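Phosphate-binding protein (Xanthomonas axonopodis pv. citri, PDB 5UB3) probably serves as a periplasmic ligand-binding receptor of the phosphonate-binding type, paired with a diguanylate cyclase, and is seen here bound to chloride. Local coordinates at residues Trp62-Thr67 and Thr85-Leu90; Val184-Glu189 and Val195-Phe200. All coordinates share one frame; numbering follows the deposited sequence.

In the fold
Both interactions lie in one periplasmic-binding-protein chain, and their centres are about 22 Å apart. They follow one another along the sequence: interaction 1 joins strand 62-66 to the end of strand 79-87 and closes before interaction 2 ties the end of helix 183-186 to helix 194-197 and the start of strand 200-205. Interaction 1 is buried, its centre about 8 Å from the centre of the chain, whereas interaction 2 is partly buried, about 19 Å out. Strand 92-100, which follows the turn ending interaction 1, passes beside interaction 2. Leu90 CD1 packs on Val184 CG2 at 3.7 Å, bringing the turn after strand 79-87 against helix 183-186, so segments far apart in sequence meet directly.

Interaction 1 of 2, residues Trp62-Thr67 and Thr85-Leu90; sequences WVSETT and TERGGL
The guanidinium of Arg87 presents its edge to Ser64, whose OG lies almost in the guanidinium plane, while the backbone N of Glu65 and the methyl of Thr66 approach obliquely. Arg87 NH2 donates to Ser64 OG over 3.0 Å, with a somewhat bent N-H...O angle of 146°. A water bridges the same two residues: it accepts from Arg87 NE at 2.7 Å and donates to Ser64 OG at 2.9 Å. Two adjacent nitrogens are therefore tied, directly and through water, to one hydroxyl, which should restrain rotation of the planar group. The hydroxyl points across because Ser64 OG stands opposite its own backbone N (chi1 -174°), and the extended arginine chain spans the gap from the other strand. Thr66 CG2 lies 3.8 Å from Arg87 NH1, the two side chains crossing at about a right angle. Ser64 OG also hydrogen-bonds to Glu214 OE2, which in turn binds Thr85 OG1; this carboxylate probably helps to position the serine. The contact joins strand 62-66 to strand 79-87, which do not pair directly: their local axes approach to 9.3 Å at 58°. Strand 209-217 pairs antiparallel with both and supplies Glu214; from a loop, Phe248 touches Ser64 and Phe249 touches Arg87. Thr66 immediately precedes helix 67-75.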
loop_
_atom_site.group_PDB
_atom_site.type_symbol
_atom_site.label_atom_id
_atom_site.label_comp_id
_atom_site.label_asym_id
_atom_site.label_seq_id
_atom_site.Cartn_x
_atom_site.Cartn_y
_atom_site.Cartn_z
ATOM N N TRP A 62 -7.179 -14.020 2.805
ATOM C CA TRP A 62 -7.401 -12.751 3.437
ATOM C C TRP A 62 -6.077 -12.009 3.422
ATOM O O TRP A 62 -5.050 -12.585 3.762
ATOM C CB TRP A 62 -7.935 -12.997 4.846
ATOM C CG TRP A 62 -7.791 -11.867 5.823
ATOM C CD1 TRP A 62 -7.902 -10.516 5.588
ATOM C CD2 TRP A 62 -7.537 -12.002 7.211
ATOM N NE1 TRP A 62 -7.688 -9.800 6.747
ATOM C CE2 TRP A 62 -7.495 -10.684 7.769
ATOM C CE3 TRP A 62 -7.352 -13.101 8.053
ATOM C CZ2 TRP A 62 -7.197 -10.448 9.121
ATOM C CZ3 TRP A 62 -7.094 -12.855 9.423
ATOM C CH2 TRP A 62 -7.012 -11.545 9.924
ATOM N N VAL A 63 -6.102 -10.793 2.906
ATOM C CA VAL A 63 -4.924 -9.945 2.933
ATOM C C VAL A 63 -5.297 -8.594 3.525
ATOM O O VAL A 63 -6.424 -8.143 3.360
ATOM C CB VAL A 63 -4.291 -9.756 1.562
ATOM C CG1 VAL A 63 -3.832 -11.077 0.945
ATOM C CG2 VAL A 63 -5.239 -8.987 0.651
ATOM N N SER A 64 -4.333 -7.935 4.164
ATOM C CA SER A 64 -4.530 -6.616 4.657
ATOM C C SER A 64 -3.544 -5.802 3.879
ATOM O O SER A 64 -2.389 -6.063 4.000
ATOM C CB SER A 64 -4.201 -6.529 6.131
ATOM O OG SER A 64 -4.543 -5.234 6.615
ATOM N N GLU A 65 -4.008 -4.848 3.083
ATOM C CA GLU A 65 -3.161 -4.098 2.084
ATOM C C GLU A 65 -3.520 -2.651 2.058
ATOM O O GLU A 65 -4.654 -2.270 2.443
ATOM C CB GLU A 65 -3.439 -4.586 0.676
ATOM C CG GLU A 65 -2.990 -5.979 0.421
ATOM C CD GLU A 65 -1.500 -6.167 0.447
ATOM O OE1 GLU A 65 -0.759 -5.202 0.414
ATOM O OE2 GLU A 65 -1.104 -7.348 0.501
ATOM N N THR A 66 -2.609 -1.838 1.520
ATOM C CA THR A 66 -2.961 -0.472 1.273
ATOM C C THR A 66 -3.937 -0.474 0.117
ATOM O O THR A 66 -3.958 -1.385 -0.635
ATOM C CB THR A 66 -1.737 0.343 0.933
ATOM O OG1 THR A 66 -1.223 -0.175 -0.287
ATOM C CG2 THR A 66 -0.670 0.242 2.102
ATOM N N THR A 67 -4.734 0.565 -0.005
ATOM C CA THR A 67 -5.843 0.545 -0.921
ATOM C C THR A 67 -5.513 0.427 -2.402
ATOM O O THR A 67 -6.269 -0.170 -3.124
ATOM C CB THR A 67 -6.731 1.746 -0.660
ATOM O OG1 THR A 67 -5.929 2.915 -0.607
ATOM C CG2 THR A 67 -7.445 1.560 0.649
ATOM N N THR A 85 -9.781 -0.289 6.871
ATOM C CA THR A 85 -8.814 -0.469 7.923
ATOM C C THR A 85 -8.170 0.854 8.261
ATOM O O THR A 85 -7.754 1.617 7.369
ATOM C CB THR A 85 -7.766 -1.536 7.538
ATOM O OG1 THR A 85 -8.487 -2.698 7.138
ATOM C CG2 THR A 85 -6.795 -1.855 8.638
ATOM N N GLU A 86 -8.076 1.097 9.571
ATOM C CA GLU A 86 -7.458 2.311 10.106
ATOM C C GLU A 86 -6.151 1.874 10.691
ATOM O O GLU A 86 -6.097 0.951 11.528
ATOM C CB GLU A 86 -8.372 2.881 11.203
ATOM C CG GLU A 86 -7.944 4.234 11.701
ATOM C CD GLU A 86 -8.771 4.623 12.919
ATOM O OE1 GLU A 86 -9.943 5.053 12.712
ATOM O OE2 GLU A 86 -8.212 4.432 14.032
ATOM N N ARG A 87 -5.086 2.521 10.264
ATOM C CA ARG A 87 -3.771 2.254 10.773
ATOM C C ARG A 87 -3.162 3.505 11.424
ATOM O O ARG A 87 -3.242 4.626 10.903
ATOM C CB ARG A 87 -2.875 1.758 9.646
ATOM C CG ARG A 87 -3.260 0.396 9.078
ATOM C CD ARG A 87 -2.345 -0.017 7.960
ATOM N NE ARG A 87 -2.721 -1.310 7.388
ATOM C CZ ARG A 87 -2.168 -1.837 6.293
ATOM N NH1 ARG A 87 -1.178 -1.201 5.600
ATOM N NH2 ARG A 87 -2.628 -3.029 5.899
ATOM N N GLY A 88 -2.504 3.283 12.548
ATOM C CA GLY A 88 -1.969 4.368 13.368
ATOM C C GLY A 88 -2.913 5.510 13.643
ATOM O O GLY A 88 -2.496 6.642 13.578
ATOM N N GLY A 89 -4.181 5.223 13.876
ATOM C CA GLY A 89 -5.190 6.244 14.062
ATOM C C GLY A 89 -5.661 7.009 12.825
ATOM O O GLY A 89 -6.484 7.920 12.948
ATOM N N LEU A 90 -5.174 6.670 11.634
ATOM C CA LEU A 90 -5.504 7.433 10.421
ATOM C C LEU A 90 -6.236 6.533 9.474
ATOM O O LEU A 90 -5.759 5.444 9.118
ATOM C CB LEU A 90 -4.216 7.914 9.738
ATOM C CG LEU A 90 -3.327 8.801 10.592
ATOM C CD1 LEU A 90 -2.031 9.090 9.888
ATOM C CD2 LEU A 90 -4.038 10.103 10.955
HETATM O O HOH W 1 -3.762 -3.442 8.758
#

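Interaction 2 of 2, residues Val184-Glu189 and Val195-Phe200; sequences VDWDDE and VFKRDF
Lys197 meets Trp186 and Asp187 together, combining aromatic and ionic contacts along one extended side chain. The aromatic part comes first: Lys197 CE sits over one face of the indole, 3.2 Å above its plane and displaced toward the rim. This is a CH-pi contact, with CE 3.6 Å from the centroid of the five-membered ring. The ammonium continues past that ring as an off-centre cation-pi partner, NZ lying 4.2 Å from the centroid and 33° off the normal. A fully extended chain beyond CG carries the methylene and the charge to the pyrrole side, while CG remains near CZ2 of the benzo ring.

The ionic part is a salt bridge in which Lys197 NZ donates to Asp187 OD1 at 3.0 Å, approaching the oxygen almost head-on, in line with its bond to CG. Asp187 is exposed, so solvent probably moderates the attraction, but the neighbouring carboxylate should still help to hold the ammonium beside the indole.

Apolar packing occupies the far end of the tryptophan. Phe200 CB touches Trp186 CH2 at 3.6 Å, near the ring plane, and Phe200 CD2 lies 4.1 Å from Trp186 CZ3. Trp186 CG is directed opposite the backbone N (chi1 -173°), which extends the indole toward the second segment. Phe98, on strand 92-100, meets both aromatic rings with inclined planes, and Met192 from the intervening loop touches Trp186, Lys197 and Phe200.

Within the periplasmic-binding-protein fold, this is a connection of two short helical turns and a loop between strands 178-182 and 200-205, both antiparallel partners of strand 92-100, closed by a tryptophan-lysine cation-pi contact and a salt bridge.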
loop_
_atom_site.group_PDB
_atom_site.type_symbol
_atom_site.label_atom_id
_atom_site.label_comp_id
_atom_site.label_asym_id
_atom_site.label_seq_id
_atom_site.Cartn_x
_atom_site.Cartn_y
_atom_site.Cartn_z
ATOM N N VAL A 184 2.345 9.809 5.888
ATOM C CA VAL A 184 2.658 9.093 7.132
ATOM C C VAL A 184 4.116 8.669 7.183
ATOM O O VAL A 184 4.824 8.811 8.218
ATOM C CB VAL A 184 1.787 7.852 7.278
ATOM C CG1 VAL A 184 2.076 7.159 8.613
ATOM C CG2 VAL A 184 0.333 8.237 7.180
ATOM N N ASP A 185 4.585 8.163 6.052
ATOM C CA ASP A 185 5.980 7.837 5.890
ATOM C C ASP A 185 6.894 8.995 6.203
ATOM O O ASP A 185 7.923 8.808 6.828
ATOM C CB ASP A 185 6.277 7.465 4.451
ATOM C CG ASP A 185 5.662 6.185 4.021
ATOM O OD1 ASP A 185 5.360 5.284 4.829
ATOM O OD2 ASP A 185 5.543 6.056 2.795
ATOM N N TRP A 186 6.498 10.197 5.790
ATOM C CA TRP A 186 7.236 11.404 6.042
ATOM C C TRP A 186 7.623 11.584 7.515
ATOM O O TRP A 186 8.680 12.111 7.809
ATOM C CB TRP A 186 6.392 12.577 5.600
ATOM C CG TRP A 186 7.057 13.924 5.641
ATOM C CD1 TRP A 186 6.731 14.968 6.462
ATOM C CD2 TRP A 186 8.138 14.401 4.782
ATOM N NE1 TRP A 186 7.531 16.044 6.171
ATOM C CE2 TRP A 186 8.392 15.730 5.146
ATOM C CE3 TRP A 186 8.894 13.820 3.750
ATOM C CZ2 TRP A 186 9.375 16.516 4.513
ATOM C CZ3 TRP A 186 9.877 14.600 3.101
ATOM C CH2 TRP A 186 10.105 15.933 3.499
ATOM N N ASP A 187 6.734 11.175 8.421
ATOM C CA ASP A 187 6.896 11.355 9.867
ATOM C C ASP A 187 7.350 10.078 10.550
ATOM O O ASP A 187 7.461 10.018 11.781
ATOM C CB ASP A 187 5.569 11.876 10.483
ATOM C CG ASP A 187 5.303 13.335 10.123
ATOM O OD1 ASP A 187 6.258 14.127 10.084
ATOM O OD2 ASP A 187 4.171 13.684 9.799
ATOM N N ASP A 188 7.615 9.051 9.754
ATOM C CA ASP A 188 8.106 7.815 10.257
ATOM C C ASP A 188 9.608 7.784 10.059
ATOM O O ASP A 188 10.072 7.572 8.955
ATOM C CB ASP A 188 7.464 6.675 9.495
ATOM C CG ASP A 188 7.773 5.353 10.077
ATOM O OD1 ASP A 188 8.883 5.191 10.637
ATOM O OD2 ASP A 188 6.883 4.484 9.985
ATOM N N GLU A 189 10.352 7.853 11.155
ATOM C CA GLU A 189 11.799 7.959 11.077
ATOM C C GLU A 189 12.572 6.751 10.495
ATOM O O GLU A 189 13.713 6.931 10.110
ATOM C CB GLU A 189 12.356 8.368 12.431
ATOM C CG GLU A 189 11.758 9.699 12.924
ATOM C CD GLU A 189 12.402 10.185 14.194
ATOM O OE1 GLU A 189 13.437 9.599 14.541
ATOM O OE2 GLU A 189 11.863 11.121 14.812
ATOM N N VAL A 195 17.985 13.137 9.755
ATOM C CA VAL A 195 19.183 13.630 9.055
ATOM C C VAL A 195 18.902 13.930 7.574
ATOM O O VAL A 195 19.447 14.865 7.050
ATOM C CB VAL A 195 20.405 12.676 9.218
ATOM C CG1 VAL A 195 20.167 11.304 8.596
ATOM C CG2 VAL A 195 21.658 13.266 8.611
ATOM N N PHE A 196 18.054 13.137 6.904
ATOM C CA PHE A 196 17.647 13.418 5.531
ATOM C C PHE A 196 16.539 14.418 5.440
ATOM O O PHE A 196 16.605 15.300 4.610
ATOM C CB PHE A 196 17.236 12.159 4.690
ATOM C CG PHE A 196 18.289 11.083 4.588
ATOM C CD1 PHE A 196 19.645 11.338 4.797
ATOM C CD2 PHE A 196 17.901 9.793 4.239
ATOM C CE1 PHE A 196 20.563 10.307 4.713
ATOM C CE2 PHE A 196 18.816 8.762 4.140
ATOM C CZ PHE A 196 20.148 9.017 4.372
ATOM N N LYS A 197 15.509 14.239 6.268
ATOM C CA LYS A 197 14.303 15.055 6.227
ATOM C C LYS A 197 14.555 16.552 6.306
ATOM O O LYS A 197 13.897 17.342 5.642
ATOM C CB LYS A 197 13.387 14.645 7.389
ATOM C CG LYS A 197 12.037 15.337 7.390
ATOM C CD LYS A 197 11.229 14.914 8.599
ATOM C CE LYS A 197 9.819 15.380 8.378
ATOM N NZ LYS A 197 8.990 15.259 9.576
ATOM N N ARG A 198 15.489 16.932 7.153
ATOM C CA ARG A 198 15.809 18.352 7.349
ATOM C C ARG A 198 16.335 18.997 6.071
ATOM O O ARG A 198 16.217 20.196 5.924
ATOM C CB ARG A 198 16.815 18.541 8.489
ATOM C CG ARG A 198 18.202 18.051 8.160
ATOM C CD ARG A 198 18.982 17.851 9.437
ATOM N NE ARG A 198 20.406 17.659 9.214
ATOM C CZ ARG A 198 21.266 17.260 10.153
ATOM N NH1 ARG A 198 20.841 16.981 11.386
ATOM N NH2 ARG A 198 22.542 17.089 9.866
ATOM N N ASP A 199 16.888 18.202 5.153
ATOM C CA ASP A 199 17.348 18.745 3.865
ATOM C C ASP A 199 16.319 18.761 2.748
ATOM O O ASP A 199 16.636 19.136 1.621
ATOM C CB ASP A 199 18.624 18.050 3.453
ATOM C CG ASP A 199 19.824 18.403 4.380
ATOM O OD1 ASP A 199 19.931 19.515 4.881
ATOM O OD2 ASP A 199 20.642 17.523 4.594
ATOM N N PHE A 200 15.079 18.376 3.067
ATOM C CA PHE A 200 14.012 18.244 2.098
ATOM C C PHE A 200 12.890 19.260 2.226
ATOM O O PHE A 200 12.571 19.737 3.300
ATOM C CB PHE A 200 13.346 16.851 2.244
ATOM C CG PHE A 200 14.215 15.698 1.891
ATOM C CD1 PHE A 200 15.247 15.806 0.972
ATOM C CD2 PHE A 200 13.957 14.470 2.421
ATOM C CE1 PHE A 200 16.013 14.703 0.642
ATOM C CE2 PHE A 200 14.743 13.339 2.107
ATOM C CZ PHE A 200 15.750 13.463 1.202
#